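Local coordinates for tryptophanyl-tRNA synthetase (Thermus thermophilus, PDB 2EL7), which probably joins tryptophan to tRNA(Trp) at the expense of ATP, as a homodimeric class I aminoacyl-tRNA synthetase, at residues A[16-21]-A[196-201]; A[183-188]-A[244-249]; A[202-207]-A[215-220]; A[238-243]-A[272-277]. All coordinates share one frame; numbering follows the deposited sequence.

Overall arrangement
Contact 4 is the buried one, helix 239-247 against helix 267-294 through leucine and tyrosine carbon; contact 2, which uses the same helix 239-247, is a surface contact made by a single tyrosine ring on a proline-rich loop that includes the predicted ATP-binding Val187. Contacts 1 and 3 are partly buried: contact 1 joins the two predicted ATP-binding motifs, a methionine of the KMSKS loop lying against the HIGH helix, and contact 3, next to that loop, ties the chain following it to helix 210-218 by a lysine and two isoleucines. Only contact 3 has a hydrogen bond between its segments. Contacts 2 and 4 are joined by Tyr243 OH and Pro188 O, contacts 1 and 3 by Ile16 N and Ile204 O.

Contact 1. Residues A[16-21]-A[196-201]; sequences IGNYLG and MSKSLG
Met196 lays the end of its side chain against Ile16, at the start of helix 16-33, and this is the tight part of the contact. SD of Met196 lies 3.8 Å from CG1 of Ile16, and the CE methyl of Met196 reaches on to CD1 of the same isoleucine at 4.0 Å. The two side chains cross at about a right angle. Met196 CG is anti to its own backbone N (chi1 -171°), which sends the chain out from the loop, and a bend at chi3 (-75°) turns CE along the isoleucine branch. The sulphur also comes within 3.9 Å of Gly17 N. Gly17, with no side chain in the way, is where the backbones come nearest, its CA 6.0 Å from Met196 CA. His15, Thr203 and Tyr243 also touch the methionine.

The other half is looser and faces solvent. Lys198, exposed, bends at chi2, and its CE rests 3.5 Å from ND2 of Asn18, the side chains slanting across each other. The polar end of Asn18 is engaged elsewhere: OD1 accepts from His15 N, which fixes the rotation of the amide.

The helix start carries the predicted HIGH motif and the loop the predicted KMSKS motif, the two ATP-binding signatures of class I synthetases. Between the segments, the thioether on isoleucine and a lysine methylene beside an amide have little directionality, which is consistent with a KMSKS loop that, as in other members of the class, shifts against the HIGH helix during catalysis.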
loop_
_atom_site.group_PDB
_atom_site.type_symbol
_atom_site.label_atom_id
_atom_site.label_comp_id
_atom_site.label_asym_id
_atom_site.label_seq_id
_atom_site.Cartn_x
_atom_site.Cartn_y
_atom_site.Cartn_z
ATOM N N ILE A 16 0.074 0.321 34.413
ATOM C CA ILE A 16 -0.035 -0.976 35.061
ATOM C C ILE A 16 -1.140 -1.819 34.480
ATOM O O ILE A 16 -1.239 -3.023 34.764
ATOM C CB ILE A 16 -0.252 -0.833 36.588
ATOM C CG1 ILE A 16 -1.602 -0.188 36.882
ATOM C CG2 ILE A 16 0.889 -0.016 37.200
ATOM C CD1 ILE A 16 -1.947 -0.206 38.350
ATOM N N GLY A 17 -1.980 -1.169 33.676
ATOM C CA GLY A 17 -3.074 -1.862 33.025
ATOM C C GLY A 17 -2.473 -2.681 31.898
ATOM O O GLY A 17 -2.775 -3.865 31.749
ATOM N N ASN A 18 -1.611 -2.043 31.107
ATOM C CA ASN A 18 -0.922 -2.721 29.999
ATOM C C ASN A 18 -0.049 -3.825 30.603
ATOM O O ASN A 18 -0.040 -4.971 30.155
ATOM C CB ASN A 18 0.016 -1.751 29.255
ATOM C CG ASN A 18 -0.713 -0.567 28.629
ATOM O OD1 ASN A 18 -0.244 0.590 28.710
ATOM N ND2 ASN A 18 -1.850 -0.839 27.983
ATOM N N TYR A 19 0.689 -3.452 31.638
ATOM C CA TYR A 19 1.610 -4.365 32.276
ATOM C C TYR A 19 0.985 -5.642 32.810
ATOM O O TYR A 19 1.360 -6.735 32.377
ATOM C CB TYR A 19 2.363 -3.646 33.385
ATOM C CG TYR A 19 3.360 -4.529 34.075
ATOM C CD1 TYR A 19 4.412 -5.103 33.369
ATOM C CD2 TYR A 19 3.246 -4.807 35.434
ATOM C CE1 TYR A 19 5.332 -5.944 34.006
ATOM C CE2 TYR A 19 4.157 -5.638 36.080
ATOM C CZ TYR A 19 5.194 -6.204 35.359
ATOM O OH TYR A 19 6.076 -7.045 35.999
ATOM N N LEU A 20 0.051 -5.503 33.748
ATOM C CA LEU A 20 -0.629 -6.642 34.350
ATOM C C LEU A 20 -1.369 -7.550 33.368
ATOM O O LEU A 20 -1.646 -8.713 33.688
ATOM C CB LEU A 20 -1.606 -6.150 35.414
ATOM C CG LEU A 20 -0.861 -5.558 36.609
ATOM C CD1 LEU A 20 -1.824 -4.986 37.636
ATOM C CD2 LEU A 20 -0.012 -6.667 37.223
ATOM N N GLY A 21 -1.683 -7.037 32.180
ATOM C CA GLY A 21 -2.408 -7.843 31.218
ATOM C C GLY A 21 -1.652 -8.375 30.007
ATOM O O GLY A 21 -1.175 -9.514 29.999
ATOM N N MET A 196 -8.723 1.206 33.214
ATOM C CA MET A 196 -7.589 2.093 32.998
ATOM C C MET A 196 -7.270 2.143 31.513
ATOM O O MET A 196 -7.053 1.118 30.873
ATOM C CB MET A 196 -6.371 1.621 33.803
ATOM C CG MET A 196 -5.215 2.611 33.805
ATOM S SD MET A 196 -3.809 2.090 34.812
ATOM C CE MET A 196 -4.398 2.377 36.494
ATOM N N SER A 197 -7.259 3.354 30.973
ATOM C CA SER A 197 -6.985 3.577 29.564
ATOM C C SER A 197 -5.991 4.727 29.422
ATOM O O SER A 197 -6.004 5.660 30.208
ATOM C CB SER A 197 -8.290 3.911 28.843
ATOM O OG SER A 197 -8.075 4.100 27.457
ATOM N N LYS A 198 -5.119 4.646 28.427
ATOM C CA LYS A 198 -4.121 5.688 28.196
ATOM C C LYS A 198 -4.831 6.992 27.849
ATOM O O LYS A 198 -4.381 8.083 28.207
ATOM C CB LYS A 198 -3.183 5.285 27.039
ATOM C CG LYS A 198 -2.916 3.773 26.943
ATOM C CD LYS A 198 -4.202 3.031 26.545
ATOM C CE LYS A 198 -4.209 1.587 26.991
ATOM N NZ LYS A 198 -5.608 1.069 26.983
ATOM N N SER A 199 -5.961 6.862 27.162
ATOM C CA SER A 199 -6.749 8.009 26.730
ATOM C C SER A 199 -7.505 8.725 27.849
ATOM O O SER A 199 -7.511 9.952 27.904
ATOM C CB SER A 199 -7.732 7.574 25.631
ATOM O OG SER A 199 -8.613 6.555 26.082
ATOM N N LEU A 200 -8.149 7.973 28.736
ATOM C CA LEU A 200 -8.893 8.591 29.831
ATOM C C LEU A 200 -8.003 9.286 30.847
ATOM O O LEU A 200 -8.505 9.829 31.833
ATOM C CB LEU A 200 -9.737 7.558 30.568
ATOM C CG LEU A 200 -10.789 6.814 29.755
ATOM C CD1 LEU A 200 -11.815 6.204 30.704
ATOM C CD2 LEU A 200 -11.474 7.776 28.799
ATOM N N GLY A 201 -6.691 9.271 30.614
ATOM C CA GLY A 201 -5.765 9.899 31.547
ATOM C C GLY A 201 -5.889 9.426 32.996
ATOM O O GLY A 201 -5.374 10.077 33.899
#

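Contact 2. Residues A[183-188]-A[244-249]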
loop_
_atom_site.group_PDB
_atom_site.type_symbol
_atom_site.label_atom_id
_atom_site.label_comp_id
_atom_site.label_asym_id
_atom_site.label_seq_id
_atom_site.Cartn_x
_atom_site.Cartn_y
_atom_site.Cartn_z
ATOM N N GLU A 183 -7.393 -14.589 31.520
ATOM C CA GLU A 183 -6.816 -14.628 32.853
ATOM C C GLU A 183 -6.250 -13.282 33.332
ATOM O O GLU A 183 -5.912 -13.137 34.501
ATOM C CB GLU A 183 -5.733 -15.706 32.930
ATOM C CG GLU A 183 -6.219 -16.989 33.598
ATOM C CD GLU A 183 -7.056 -16.711 34.858
ATOM O OE1 GLU A 183 -8.209 -16.237 34.716
ATOM O OE2 GLU A 183 -6.564 -16.954 35.990
ATOM N N ALA A 184 -6.166 -12.304 32.430
ATOM C CA ALA A 184 -5.633 -10.994 32.766
ATOM C C ALA A 184 -6.644 -10.133 33.482
ATOM O O ALA A 184 -7.831 -10.179 33.200
ATOM C CB ALA A 184 -5.166 -10.281 31.518
ATOM N N PRO A 185 -6.176 -9.317 34.425
ATOM C CA PRO A 185 -7.051 -8.432 35.191
ATOM C C PRO A 185 -7.536 -7.241 34.373
ATOM O O PRO A 185 -6.807 -6.710 33.528
ATOM C CB PRO A 185 -6.156 -7.979 36.342
ATOM C CG PRO A 185 -5.122 -9.073 36.438
ATOM C CD PRO A 185 -4.830 -9.360 35.015
ATOM N N ARG A 186 -8.770 -6.825 34.609
ATOM C CA ARG A 186 -9.282 -5.654 33.913
ATOM C C ARG A 186 -9.063 -4.546 34.949
ATOM O O ARG A 186 -9.875 -4.348 35.860
ATOM C CB ARG A 186 -10.768 -5.835 33.557
ATOM C CG ARG A 186 -11.087 -7.189 32.878
ATOM C CD ARG A 186 -10.257 -7.456 31.591
ATOM N NE ARG A 186 -10.223 -8.879 31.208
ATOM C CZ ARG A 186 -11.282 -9.597 30.821
ATOM N NH1 ARG A 186 -11.137 -10.878 30.503
ATOM N NH2 ARG A 186 -12.485 -9.037 30.744
ATOM N N VAL A 187 -7.932 -3.856 34.803
ATOM C CA VAL A 187 -7.502 -2.799 35.712
ATOM C C VAL A 187 -8.260 -1.471 35.684
ATOM O O VAL A 187 -8.295 -0.776 34.672
ATOM C CB VAL A 187 -6.007 -2.509 35.500
ATOM C CG1 VAL A 187 -5.502 -1.572 36.576
ATOM C CG2 VAL A 187 -5.225 -3.831 35.495
ATOM N N PRO A 188 -8.876 -1.101 36.819
ATOM C CA PRO A 188 -9.646 0.138 36.980
ATOM C C PRO A 188 -8.801 1.417 37.073
ATOM O O PRO A 188 -7.709 1.410 37.639
ATOM C CB PRO A 188 -10.441 -0.122 38.255
ATOM C CG PRO A 188 -9.557 -1.047 39.022
ATOM C CD PRO A 188 -9.090 -2.002 37.961
ATOM N N LEU A 244 -4.163 -3.137 45.547
ATOM C CA LEU A 244 -3.426 -3.853 46.588
ATOM C C LEU A 244 -3.294 -5.332 46.234
ATOM O O LEU A 244 -2.247 -5.945 46.444
ATOM C CB LEU A 244 -4.129 -3.709 47.943
ATOM C CG LEU A 244 -3.435 -4.355 49.152
ATOM C CD1 LEU A 244 -2.181 -3.578 49.490
ATOM C CD2 LEU A 244 -4.377 -4.379 50.344
ATOM N N SER A 245 -4.363 -5.894 45.684
ATOM C CA SER A 245 -4.403 -7.307 45.300
ATOM C C SER A 245 -3.389 -7.644 44.209
ATOM O O SER A 245 -2.775 -8.720 44.208
ATOM C CB SER A 245 -5.809 -7.648 44.812
ATOM O OG SER A 245 -6.760 -7.171 45.750
ATOM N N TYR A 246 -3.235 -6.709 43.279
ATOM C CA TYR A 246 -2.311 -6.858 42.166
ATOM C C TYR A 246 -0.858 -6.929 42.604
ATOM O O TYR A 246 -0.074 -7.655 42.001
ATOM C CB TYR A 246 -2.430 -5.666 41.227
ATOM C CG TYR A 246 -3.774 -5.472 40.556
ATOM C CD1 TYR A 246 -4.102 -4.238 39.994
ATOM C CD2 TYR A 246 -4.693 -6.519 40.436
ATOM C CE1 TYR A 246 -5.299 -4.046 39.326
ATOM C CE2 TYR A 246 -5.914 -6.331 39.771
ATOM C CZ TYR A 246 -6.206 -5.092 39.220
ATOM O OH TYR A 246 -7.413 -4.861 38.579
ATOM N N PHE A 247 -0.504 -6.186 43.655
ATOM C CA PHE A 247 0.889 -6.102 44.097
ATOM C C PHE A 247 1.365 -6.554 45.468
ATOM O O PHE A 247 2.523 -6.306 45.814
ATOM C CB PHE A 247 1.356 -4.672 43.919
ATOM C CG PHE A 247 1.027 -4.115 42.589
ATOM C CD1 PHE A 247 -0.080 -3.277 42.430
ATOM C CD2 PHE A 247 1.782 -4.478 41.475
ATOM C CE1 PHE A 247 -0.435 -2.813 41.189
ATOM C CE2 PHE A 247 1.436 -4.020 40.210
ATOM C CZ PHE A 247 0.323 -3.183 40.059
ATOM N N ALA A 248 0.502 -7.186 46.257
ATOM C CA ALA A 248 0.905 -7.636 47.581
ATOM C C ALA A 248 0.357 -9.033 47.803
ATOM O O ALA A 248 -0.733 -9.362 47.321
ATOM C CB ALA A 248 0.386 -6.679 48.641
ATOM N N PRO A 249 1.098 -9.872 48.550
ATOM C CA PRO A 249 0.700 -11.254 48.838
ATOM C C PRO A 249 -0.703 -11.425 49.418
ATOM O O PRO A 249 -1.199 -10.550 50.129
ATOM C CB PRO A 249 1.807 -11.743 49.774
ATOM C CG PRO A 249 2.311 -10.487 50.424
ATOM C CD PRO A 249 2.305 -9.495 49.315
#
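Tyr246, in the last turn of helix 239-247, reaches the loop so that Pro185 and Val187 both lie on one side of its ring plane, and these three residues bury most of the surface. Val187 comes in by CE1 with both methyls, CG1 lying 3.7 Å from CE1 of Tyr246; CB of Pro185 lies 3.8 Å from CE2 of Tyr246. Both approaches are oblique. The tyrosine CG stands beside its backbone N, anti to the carbonyl carbon (chi1 -62°), which carries the ring out from the helix to the loop. At the far end the phenol oxygen abuts the backbone: OH of Tyr246 is 3.5 Å from CA of Val187 and 3.4 Å from CD of Pro188, which comes in at the ring edge, near its plane. Leu20 of helix 16-33 packs on the same ring. Replacing Tyr246 by an alanine would probably open a gap between loop and helix, Pro185 CB and the Val187 methyls losing the ring they rest on. Val187 is a predicted ATP-binding residue whose backbone pairs with Met196 of the KMSKS loop. Ring and phenol oxygen meet carbon, so shape appears to govern the Tyr246 contact; the polar tie between this loop and helix runs from Tyr243 OH to Pro188 O.

Contact 3. Residues A[202-207]-A[215-220]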
loop_
_atom_site.group_PDB
_atom_site.type_symbol
_atom_site.label_atom_id
_atom_site.label_comp_id
_atom_site.label_asym_id
_atom_site.label_seq_id
_atom_site.Cartn_x
_atom_site.Cartn_y
_atom_site.Cartn_z
ATOM N N ASN A 202 -6.562 8.297 33.210
ATOM C CA ASN A 202 -6.770 7.721 34.543
ATOM C C ASN A 202 -5.737 6.600 34.824
ATOM O O ASN A 202 -6.093 5.498 35.255
ATOM C CB ASN A 202 -8.182 7.138 34.592
ATOM C CG ASN A 202 -8.372 5.993 33.597
ATOM O OD1 ASN A 202 -7.549 5.794 32.705
ATOM N ND2 ASN A 202 -9.458 5.238 33.747
ATOM N N THR A 203 -4.456 6.895 34.620
ATOM C CA THR A 203 -3.442 5.864 34.772
ATOM C C THR A 203 -2.340 6.061 35.783
ATOM O O THR A 203 -2.165 7.127 36.355
ATOM C CB THR A 203 -2.723 5.621 33.426
ATOM O OG1 THR A 203 -1.878 6.743 33.140
ATOM C CG2 THR A 203 -3.730 5.436 32.288
ATOM N N ILE A 204 -1.596 4.981 35.971
ATOM C CA ILE A 204 -0.434 4.935 36.831
ATOM C C ILE A 204 0.619 4.331 35.903
ATOM O O ILE A 204 0.565 3.137 35.582
ATOM C CB ILE A 204 -0.651 4.015 38.045
ATOM C CG1 ILE A 204 -1.710 4.620 38.969
ATOM C CG2 ILE A 204 0.659 3.868 38.826
ATOM C CD1 ILE A 204 -1.947 3.843 40.264
ATOM N N GLY A 205 1.551 5.163 35.446
ATOM C CA GLY A 205 2.581 4.700 34.533
ATOM C C GLY A 205 3.689 3.920 35.213
ATOM O O GLY A 205 3.993 4.153 36.386
ATOM N N LEU A 206 4.304 2.995 34.482
ATOM C CA LEU A 206 5.386 2.191 35.044
ATOM C C LEU A 206 6.600 3.057 35.337
ATOM O O LEU A 206 7.383 2.746 36.233
ATOM C CB LEU A 206 5.803 1.070 34.083
ATOM C CG LEU A 206 4.697 0.266 33.402
ATOM C CD1 LEU A 206 5.350 -0.895 32.674
ATOM C CD2 LEU A 206 3.676 -0.242 34.417
ATOM N N LEU A 207 6.757 4.140 34.581
ATOM C CA LEU A 207 7.905 5.019 34.759
ATOM C C LEU A 207 7.517 6.385 35.304
ATOM O O LEU A 207 8.353 7.284 35.398
ATOM C CB LEU A 207 8.650 5.179 33.428
ATOM C CG LEU A 207 9.154 3.879 32.772
ATOM C CD1 LEU A 207 9.980 4.253 31.546
ATOM C CD2 LEU A 207 10.012 3.044 33.746
ATOM N N GLN A 215 0.751 10.700 44.912
ATOM C CA GLN A 215 -0.412 11.570 44.961
ATOM C C GLN A 215 -1.668 10.875 44.446
ATOM O O GLN A 215 -2.752 11.095 44.977
ATOM C CB GLN A 215 -0.158 12.871 44.181
ATOM C CG GLN A 215 0.843 13.808 44.839
ATOM C CD GLN A 215 0.436 14.205 46.261
ATOM O OE1 GLN A 215 -0.655 14.754 46.484
ATOM N NE2 GLN A 215 1.309 13.929 47.227
ATOM N N LYS A 216 -1.527 10.031 43.425
ATOM C CA LYS A 216 -2.686 9.325 42.879
ATOM C C LYS A 216 -3.247 8.283 43.850
ATOM O O LYS A 216 -4.459 8.098 43.940
ATOM C CB LYS A 216 -2.330 8.679 41.539
ATOM C CG LYS A 216 -2.190 9.694 40.416
ATOM C CD LYS A 216 -1.822 9.025 39.117
ATOM C CE LYS A 216 -1.623 10.025 37.994
ATOM N NZ LYS A 216 -1.145 9.343 36.748
ATOM N N ILE A 217 -2.371 7.602 44.582
ATOM C CA ILE A 217 -2.818 6.604 45.555
ATOM C C ILE A 217 -3.495 7.378 46.686
ATOM O O ILE A 217 -4.539 6.993 47.212
ATOM C CB ILE A 217 -1.617 5.824 46.152
ATOM C CG1 ILE A 217 -0.773 5.222 45.025
ATOM C CG2 ILE A 217 -2.109 4.732 47.082
ATOM C CD1 ILE A 217 -1.547 4.339 44.123
ATOM N N GLN A 218 -2.856 8.485 47.041
ATOM C CA GLN A 218 -3.310 9.380 48.087
ATOM C C GLN A 218 -4.753 9.780 47.847
ATOM O O GLN A 218 -5.536 9.880 48.794
ATOM C CB GLN A 218 -2.451 10.634 48.067
ATOM C CG GLN A 218 -2.488 11.453 49.326
ATOM C CD GLN A 218 -1.719 10.792 50.442
ATOM O OE1 GLN A 218 -0.607 10.304 50.231
ATOM N NE2 GLN A 218 -2.301 10.778 51.640
ATOM N N HIS A 219 -5.087 10.006 46.574
ATOM C CA HIS A 219 -6.421 10.433 46.171
ATOM C C HIS A 219 -7.350 9.346 45.654
ATOM O O HIS A 219 -8.446 9.657 45.192
ATOM C CB HIS A 219 -6.328 11.533 45.112
ATOM C CG HIS A 219 -5.881 12.862 45.644
ATOM N ND1 HIS A 219 -4.644 13.059 46.223
ATOM C CD2 HIS A 219 -6.493 14.071 45.649
ATOM C CE1 HIS A 219 -4.512 14.332 46.556
ATOM N NE2 HIS A 219 -5.620 14.967 46.219
ATOM N N LEU A 220 -6.935 8.081 45.712
ATOM C CA LEU A 220 -7.818 7.018 45.240
ATOM C C LEU A 220 -9.127 7.191 45.982
ATOM O O LEU A 220 -9.143 7.376 47.199
ATOM C CB LEU A 220 -7.255 5.626 45.532
ATOM C CG LEU A 220 -5.984 5.180 44.813
ATOM C CD1 LEU A 220 -5.780 3.695 45.083
ATOM C CD2 LEU A 220 -6.089 5.431 43.315
#
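Lys216 stretches its side chain along the carbonyl of Thr203, with CD and CE each 3.4 Å from Thr203 O, and gives its ammonium group to that oxygen. Fully extended beyond CG (chi2 179°, chi3 -178°), the chain is long enough to carry NZ from helix 210-218 to the loop. The hydrogen bond from Lys216 NZ to Thr203 O measures 2.5 Å, a length too short to be trusted in detail. The same nitrogen forms a salt bridge with Glu208 OE1, and OE2 of that carboxylate accepts from Gly205 N. Loop carbonyl, lysine and glutamate thus make a small polar network in which the lysine charge is probably balanced by Glu208 and the loop backbone is held at two places.

Beside it lies the apolar half. CD1 of Ile204 meets CD1 of Ile217 at 3.9 Å, a methyl-to-methyl contact in which the two side chains cross at about a right angle. Tyr243 and Ile190 also touch Ile204, and Leu274 touches Ile217, so this pair belongs to a larger apolar cluster.

Where the helix ends, the backbone oxygen of Gln215 takes two bonds: one from His219 N and one from ND1 of the same histidine at 3.0 Å, the latter donor tilted 19° from the carbonyl plane.

The whole is a loop folded back on the helix that follows it. In class I synthetases the KMSKS loop leads into a helical region, and here the residues just after that motif are fastened to the first helix beyond it.

Contact 4. Residues A[238-243]-A[272-277]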
loop_
_atom_site.group_PDB
_atom_site.type_symbol
_atom_site.label_atom_id
_atom_site.label_comp_id
_atom_site.label_asym_id
_atom_site.label_seq_id
_atom_site.Cartn_x
_atom_site.Cartn_y
_atom_site.Cartn_z
ATOM N N THR A 238 -13.199 -1.026 47.199
ATOM C CA THR A 238 -12.480 0.163 46.738
ATOM C C THR A 238 -11.334 -0.200 45.777
ATOM O O THR A 238 -10.662 -1.226 45.952
ATOM C CB THR A 238 -11.892 0.933 47.930
ATOM O OG1 THR A 238 -12.864 0.988 48.982
ATOM C CG2 THR A 238 -11.505 2.350 47.515
ATOM N N ILE A 239 -11.101 0.634 44.765
ATOM C CA ILE A 239 -10.032 0.332 43.822
ATOM C C ILE A 239 -8.751 0.193 44.639
ATOM O O ILE A 239 -7.792 -0.456 44.215
ATOM C CB ILE A 239 -9.866 1.440 42.729
ATOM C CG1 ILE A 239 -9.201 2.684 43.306
ATOM C CG2 ILE A 239 -11.226 1.805 42.149
ATOM C CD1 ILE A 239 -8.864 3.729 42.245
ATOM N N LEU A 240 -8.767 0.783 45.831
ATOM C CA LEU A 240 -7.633 0.737 46.741
ATOM C C LEU A 240 -7.222 -0.702 47.066
ATOM O O LEU A 240 -6.025 -1.016 47.086
ATOM C CB LEU A 240 -7.970 1.475 48.033
ATOM C CG LEU A 240 -6.817 1.660 49.016
ATOM C CD1 LEU A 240 -5.871 2.733 48.507
ATOM C CD2 LEU A 240 -7.375 2.061 50.367
ATOM N N PHE A 241 -8.196 -1.573 47.326
ATOM C CA PHE A 241 -7.884 -2.968 47.636
ATOM C C PHE A 241 -7.757 -3.817 46.390
ATOM O O PHE A 241 -7.311 -4.964 46.464
ATOM C CB PHE A 241 -8.935 -3.567 48.567
ATOM C CG PHE A 241 -8.618 -3.382 50.020
ATOM C CD1 PHE A 241 -7.845 -4.316 50.697
ATOM C CD2 PHE A 241 -9.032 -2.235 50.698
ATOM C CE1 PHE A 241 -7.482 -4.108 52.030
ATOM C CE2 PHE A 241 -8.675 -2.015 52.033
ATOM C CZ PHE A 241 -7.899 -2.951 52.697
ATOM N N THR A 242 -8.156 -3.259 45.246
ATOM C CA THR A 242 -8.050 -3.967 43.971
ATOM C C THR A 242 -6.576 -3.900 43.577
ATOM O O THR A 242 -5.942 -4.923 43.295
ATOM C CB THR A 242 -8.916 -3.297 42.887
ATOM O OG1 THR A 242 -10.299 -3.415 43.245
ATOM C CG2 THR A 242 -8.699 -3.953 41.538
ATOM N N TYR A 243 -6.036 -2.685 43.578
ATOM C CA TYR A 243 -4.635 -2.475 43.266
ATOM C C TYR A 243 -3.823 -3.264 44.267
ATOM O O TYR A 243 -2.899 -3.981 43.893
ATOM C CB TYR A 243 -4.257 -1.009 43.398
ATOM C CG TYR A 243 -4.812 -0.096 42.333
ATOM C CD1 TYR A 243 -4.504 1.260 42.343
ATOM C CD2 TYR A 243 -5.628 -0.578 41.306
ATOM C CE1 TYR A 243 -4.989 2.127 41.365
ATOM C CE2 TYR A 243 -6.121 0.289 40.312
ATOM C CZ TYR A 243 -5.796 1.641 40.358
ATOM O OH TYR A 243 -6.311 2.533 39.439
ATOM N N ARG A 272 -0.133 3.370 51.981
ATOM C CA ARG A 272 1.319 3.258 52.073
ATOM C C ARG A 272 1.740 1.810 51.827
ATOM O O ARG A 272 2.806 1.563 51.253
ATOM C CB ARG A 272 1.811 3.688 53.458
ATOM C CG ARG A 272 1.412 5.091 53.884
ATOM C CD ARG A 272 2.556 6.095 53.770
ATOM N NE ARG A 272 3.778 5.640 54.440
ATOM C CZ ARG A 272 4.745 6.444 54.889
ATOM N NH1 ARG A 272 4.646 7.764 54.756
ATOM N NH2 ARG A 272 5.828 5.922 55.452
ATOM N N ILE A 273 0.930 0.848 52.271
ATOM C CA ILE A 273 1.286 -0.554 52.042
ATOM C C ILE A 273 1.184 -0.774 50.533
ATOM O O ILE A 273 2.023 -1.458 49.942
ATOM C CB ILE A 273 0.329 -1.547 52.714
ATOM C CG1 ILE A 273 0.306 -1.350 54.232
ATOM C CG2 ILE A 273 0.765 -2.962 52.372
ATOM C CD1 ILE A 273 1.437 -2.041 54.969
ATOM N N LEU A 274 0.147 -0.193 49.923
ATOM C CA LEU A 274 -0.055 -0.300 48.482
ATOM C C LEU A 274 1.120 0.338 47.723
ATOM O O LEU A 274 1.714 -0.276 46.844
ATOM C CB LEU A 274 -1.350 0.399 48.072
ATOM C CG LEU A 274 -1.528 0.569 46.555
ATOM C CD1 LEU A 274 -1.528 -0.809 45.858
ATOM C CD2 LEU A 274 -2.814 1.321 46.281
ATOM N N PHE A 275 1.441 1.576 48.082
ATOM C CA PHE A 275 2.532 2.305 47.467
ATOM C C PHE A 275 3.845 1.522 47.546
ATOM O O PHE A 275 4.439 1.194 46.513
ATOM C CB PHE A 275 2.688 3.661 48.154
ATOM C CG PHE A 275 3.802 4.500 47.603
ATOM C CD1 PHE A 275 3.698 5.083 46.348
ATOM C CD2 PHE A 275 4.961 4.704 48.341
ATOM C CE1 PHE A 275 4.733 5.857 45.835
ATOM C CE2 PHE A 275 6.010 5.482 47.835
ATOM C CZ PHE A 275 5.890 6.058 46.576
ATOM N N ASP A 276 4.299 1.210 48.758
ATOM C CA ASP A 276 5.551 0.468 48.906
ATOM C C ASP A 276 5.606 -0.784 48.031
ATOM O O ASP A 276 6.630 -1.062 47.384
ATOM C CB ASP A 276 5.793 0.060 50.372
ATOM C CG ASP A 276 5.936 1.252 51.290
ATOM O OD1 ASP A 276 6.503 2.270 50.826
ATOM O OD2 ASP A 276 5.490 1.169 52.466
ATOM N N HIS A 277 4.510 -1.542 48.031
ATOM C CA HIS A 277 4.436 -2.771 47.251
ATOM C C HIS A 277 4.392 -2.461 45.763
ATOM O O HIS A 277 4.951 -3.196 44.953
ATOM C CB HIS A 277 3.217 -3.595 47.684
ATOM C CG HIS A 277 3.463 -4.418 48.912
ATOM N ND1 HIS A 277 3.811 -5.753 48.859
ATOM C CD2 HIS A 277 3.483 -4.079 50.223
ATOM C CE1 HIS A 277 4.034 -6.197 50.084
ATOM N NE2 HIS A 277 3.844 -5.202 50.929
#
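This is a buried helix-helix contact, in which helix 239-247 meets helix 267-294 in the helical part of the chain that follows the KMSKS loop. One residue carries it from the second helix: Leu274 projects between Leu240 and Tyr243, which lie one turn apart on the first. Backbones come nearest at this point, Tyr243 CA and Leu274 CA being 7.3 Å apart. CD1 of Leu274 packs on CB of Tyr243 at 3.7 Å and comes equally near the carbonyl carbon of that tyrosine. Its other methyl, CD2, lies 4.0 Å from CD1 of Leu240 and reaches the edge of the Tyr243 ring, near the ring plane. With CG anti to the backbone N (chi1 169°), Leu274 holds its two methyls out toward the neighbouring helix, CD1 for Tyr243 alone, CD2 shared between Leu240 and Tyr243. Leu240 slants across it.

The tyrosine ring runs on past the leucine, and its OH hydrogen-bonds to Pro188 O in the loop beyond. Ile217 of helix 210-218 also touches Leu274, so three helices converge here, while Leu220 and Val270 touch Leu240. With a glycine in place of Leu274, Tyr243 CB and Leu240 CD1 would probably both lose their partner methyls, leaving a gap between the two helices.

Because only carbon atoms meet across it, the contact is held by dispersion and by exclusion of water, and the polar end of Tyr243 is satisfied outside it, on the side toward the predicted ATP site.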